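Local coordinates for protein histidine--tRNA ligase (Staphylococcus aureus, PDB 1QE0) that catalyses the ATP-dependent attachment of L-histidine to tRNA(His), releasing AMP and diphosphate, as a homodimeric class II aminoacyl-tRNA synthetase, at residues Met64-Asp69 against Ser74-Pro79. Numbering follows the deposited sequence.
Sequences MYTFKD and SITLRP
Met64 begins the contact: its thioether SD comes up to Pro79 CG at 3.9 Å, while its CB packs on the methyl CG2 of Thr76. At Tyr65 the backbone carbonyl O accepts from Leu77 N at 3.0 Å, and CB is met by Leu77 CD2. The end of the Tyr65 side chain leads away from Leu77, and its OH is hydrogen-bonded to Lys70 NZ of the second subunit. Thr66 faces Thr76 in a non-hydrogen-bonded pair, where side chains supply the direct link: Thr66 OG1 donates to Thr76 OG1 over 2.8 Å. That second hydroxyl in turn donates to Ile75 O from well above the carbonyl plane, whereas Phe67 N reaches the same oxygen from the other face with a modest tilt. Phe67 closes the pair with Ile75 reciprocally, since Ile75 N reaches Phe67 O at 3.1 Å. A chi1 of 52° sets Phe67 CG between backbone N and carbonyl carbon and brings the ring toward strand 75-77, where Ile75 CG1 lies over one face, offset toward the rim, and Leu77 CD1 at the edge; the ring also stacks on Phe67 of the second subunit. Beyond it, Lys68 centres an inverse gamma turn. Strands 65-67 and 75-77, linked by helix 69-72, thus form an antiparallel beta hairpin in a three-stranded sheet, with 75-77 in the middle beside 43-45; Tyr65, Phe67 and Ile75 meet the second subunit.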
ATOM      1  N   MET A  64      10.129 -17.599 -13.440  1.00 35.47           N
ATOM      2  CA  MET A  64      10.132 -17.062 -12.073  1.00 35.43           C
ATOM      3  C   MET A  64      11.568 -16.892 -11.536  1.00 34.82           C
ATOM      4  O   MET A  64      12.511 -17.531 -12.014  1.00 34.22           O
ATOM      5  CB  MET A  64       9.331 -17.988 -11.152  1.00 31.95           C
ATOM      6  CG  MET A  64       7.891 -18.128 -11.547  1.00 32.95           C
ATOM      7  SD  MET A  64       7.088 -19.268 -10.431  1.00 41.35           S
ATOM      8  CE  MET A  64       7.775 -20.774 -10.922  1.00 35.31           C
ATOM      9  N   TYR A  65      11.753 -15.993 -10.584  1.00 34.18           N
ATOM     10  CA  TYR A  65      13.075 -15.776 -10.038  1.00 32.04           C
ATOM     11  C   TYR A  65      13.274 -16.748  -8.924  1.00 32.33           C
ATOM     12  O   TYR A  65      12.839 -16.502  -7.794  1.00 35.63           O
ATOM     13  CB  TYR A  65      13.204 -14.368  -9.478  1.00 31.42           C
ATOM     14  CG  TYR A  65      13.180 -13.312 -10.526  1.00 25.96           C
ATOM     15  CD1 TYR A  65      11.991 -12.978 -11.172  1.00 24.26           C
ATOM     16  CD2 TYR A  65      14.340 -12.622 -10.854  1.00 26.02           C
ATOM     17  CE1 TYR A  65      11.960 -11.970 -12.120  1.00 23.73           C
ATOM     18  CE2 TYR A  65      14.319 -11.611 -11.801  1.00 25.66           C
ATOM     19  CZ  TYR A  65      13.130 -11.288 -12.421  1.00 22.61           C
ATOM     20  OH  TYR A  65      13.111 -10.257 -13.314  1.00 25.95           O
ATOM     21  N   THR A  66      13.901 -17.867  -9.239  1.00 32.48           N
ATOM     22  CA  THR A  66      14.169 -18.871  -8.229  1.00 30.53           C
ATOM     23  C   THR A  66      15.659 -18.844  -7.943  1.00 30.30           C
ATOM     24  O   THR A  66      16.453 -18.522  -8.809  1.00 29.13           O
ATOM     25  CB  THR A  66      13.780 -20.287  -8.696  1.00 27.58           C
ATOM     26  OG1 THR A  66      12.439 -20.286  -9.199  1.00 23.53           O
ATOM     27  CG2 THR A  66      13.892 -21.279  -7.529  1.00 23.78           C
ATOM     28  N   PHE A  67      16.017 -19.065  -6.691  1.00 32.33           N
ATOM     29  CA  PHE A  67      17.409 -19.137  -6.292  1.00 34.18           C
ATOM     30  C   PHE A  67      17.559 -19.945  -4.987  1.00 37.13           C
ATOM     31  O   PHE A  67      16.805 -19.769  -4.031  1.00 29.87           O
ATOM     32  CB  PHE A  67      18.097 -17.762  -6.253  1.00 32.25           C
ATOM     33  CG  PHE A  67      17.376 -16.740  -5.463  1.00 28.77           C
ATOM     34  CD1 PHE A  67      17.844 -16.360  -4.225  1.00 25.92           C
ATOM     35  CD2 PHE A  67      16.205 -16.185  -5.933  1.00 29.90           C
ATOM     36  CE1 PHE A  67      17.162 -15.444  -3.447  1.00 29.36           C
ATOM     37  CE2 PHE A  67      15.509 -15.263  -5.166  1.00 31.22           C
ATOM     38  CZ  PHE A  67      15.991 -14.895  -3.915  1.00 28.52           C
ATOM     39  N   LYS A  68      18.428 -20.957  -5.054  1.00 46.32           N
ATOM     40  CA  LYS A  68      18.703 -21.874  -3.956  1.00 50.40           C
ATOM     41  C   LYS A  68      19.432 -21.161  -2.859  1.00 53.68           C
ATOM     42  O   LYS A  68      20.533 -21.548  -2.468  1.00 56.03           O
ATOM     43  CB  LYS A  68      19.537 -23.061  -4.436  1.00 51.60           C
ATOM     44  CG  LYS A  68      18.737 -24.318  -4.614  1.00 58.19           C
ATOM     45  CD  LYS A  68      18.292 -24.540  -6.050  1.00 64.55           C
ATOM     46  CE  LYS A  68      19.346 -25.173  -6.907  1.00 65.90           C
ATOM     47  NZ  LYS A  68      19.809 -26.344  -6.178  1.00 70.54           N
ATOM     48  N   ASP A  69      18.818 -20.102  -2.367  1.00 54.64           N
ATOM     49  CA  ASP A  69      19.425 -19.346  -1.304  1.00 56.23           C
ATOM     50  C   ASP A  69      18.778 -19.799  -0.018  1.00 56.06           C
ATOM     51  O   ASP A  69      18.415 -20.964   0.104  1.00 56.40           O
ATOM     52  CB  ASP A  69      19.273 -17.854  -1.573  1.00 59.49           C
ATOM     53  CG  ASP A  69      20.165 -17.391  -2.727  1.00 64.39           C
ATOM     54  OD1 ASP A  69      20.871 -16.359  -2.566  1.00 64.76           O
ATOM     55  OD2 ASP A  69      20.157 -18.076  -3.789  1.00 61.76           O
ATOM     56  N   SER A  74      15.440 -23.714  -1.918  1.00 40.08           N
ATOM     57  CA  SER A  74      14.992 -22.993  -3.075  1.00 34.54           C
ATOM     58  C   SER A  74      13.846 -22.074  -2.704  1.00 35.00           C
ATOM     59  O   SER A  74      12.841 -22.513  -2.118  1.00 34.38           O
ATOM     60  CB  SER A  74      14.588 -23.931  -4.186  1.00 32.74           C
ATOM     61  OG  SER A  74      14.521 -23.207  -5.403  1.00 36.84           O
ATOM     62  N   ILE A  75      14.036 -20.783  -2.981  1.00 32.10           N
ATOM     63  CA  ILE A  75      13.011 -19.774  -2.723  1.00 27.47           C
ATOM     64  C   ILE A  75      12.642 -19.134  -4.064  1.00 25.19           C
ATOM     65  O   ILE A  75      13.364 -19.286  -5.052  1.00 22.78           O
ATOM     66  CB  ILE A  75      13.476 -18.663  -1.731  1.00 24.79           C
ATOM     67  CG1 ILE A  75      14.672 -17.907  -2.296  1.00 22.08           C
ATOM     68  CG2 ILE A  75      13.754 -19.247  -0.355  1.00 23.57           C
ATOM     69  CD1 ILE A  75      15.373 -17.058  -1.283  1.00 19.96           C
ATOM     70  N   THR A  76      11.541 -18.393  -4.091  1.00 19.92           N
ATOM     71  CA  THR A  76      11.142 -17.780  -5.322  1.00 14.20           C
ATOM     72  C   THR A  76      10.394 -16.496  -5.133  1.00 16.22           C
ATOM     73  O   THR A  76       9.570 -16.360  -4.233  1.00 20.97           O
ATOM     74  CB  THR A  76      10.352 -18.770  -6.137  1.00 10.95           C
ATOM     75  OG1 THR A  76      11.287 -19.674  -6.729  1.00 11.17           O
ATOM     76  CG2 THR A  76       9.492 -18.099  -7.195  1.00  2.00           C
ATOM     77  N   LEU A  77      10.790 -15.501  -5.902  1.00 13.45           N
ATOM     78  CA  LEU A  77      10.121 -14.231  -5.844  1.00 10.26           C
ATOM     79  C   LEU A  77       8.726 -14.561  -6.377  1.00 12.45           C
ATOM     80  O   LEU A  77       8.600 -15.138  -7.458  1.00 13.41           O
ATOM     81  CB  LEU A  77      10.852 -13.217  -6.733  1.00  8.74           C
ATOM     82  CG  LEU A  77      11.883 -12.267  -6.098  1.00  2.67           C
ATOM     83  CD1 LEU A  77      12.712 -12.950  -5.066  1.00  2.00           C
ATOM     84  CD2 LEU A  77      12.765 -11.653  -7.180  1.00  2.00           C
ATOM     85  N   ARG A  78       7.705 -14.289  -5.563  1.00 11.13           N
ATOM     86  CA  ARG A  78       6.317 -14.543  -5.911  1.00  6.84           C
ATOM     87  C   ARG A  78       5.891 -13.888  -7.235  1.00  6.26           C
ATOM     88  O   ARG A  78       6.282 -12.764  -7.536  1.00  2.00           O
ATOM     89  CB  ARG A  78       5.408 -14.042  -4.804  1.00  2.00           C
ATOM     90  CG  ARG A  78       5.459 -12.592  -4.693  1.00  2.00           C
ATOM     91  CD  ARG A  78       4.613 -12.117  -3.578  1.00  2.00           C
ATOM     92  NE  ARG A  78       4.481 -10.672  -3.618  1.00  4.09           N
ATOM     93  CZ  ARG A  78       4.529  -9.882  -2.548  1.00  9.49           C
ATOM     94  NH1 ARG A  78       4.711 -10.400  -1.352  1.00 15.60           N
ATOM     95  NH2 ARG A  78       4.368  -8.572  -2.660  1.00 11.18           N
ATOM     96  N   PRO A  79       5.243 -14.668  -8.107  1.00  4.55           N
ATOM     97  CA  PRO A  79       4.782 -14.144  -9.379  1.00  4.02           C
ATOM     98  C   PRO A  79       3.355 -13.605  -9.254  1.00  8.31           C
ATOM     99  O   PRO A  79       2.901 -12.856 -10.112  1.00 12.75           O
ATOM    100  CB  PRO A  79       4.868 -15.377 -10.282  1.00 10.37           C
ATOM    101  CG  PRO A  79       4.574 -16.541  -9.348  1.00  7.01           C
ATOM    102  CD  PRO A  79       5.398 -16.141  -8.160  1.00  4.04           C
TER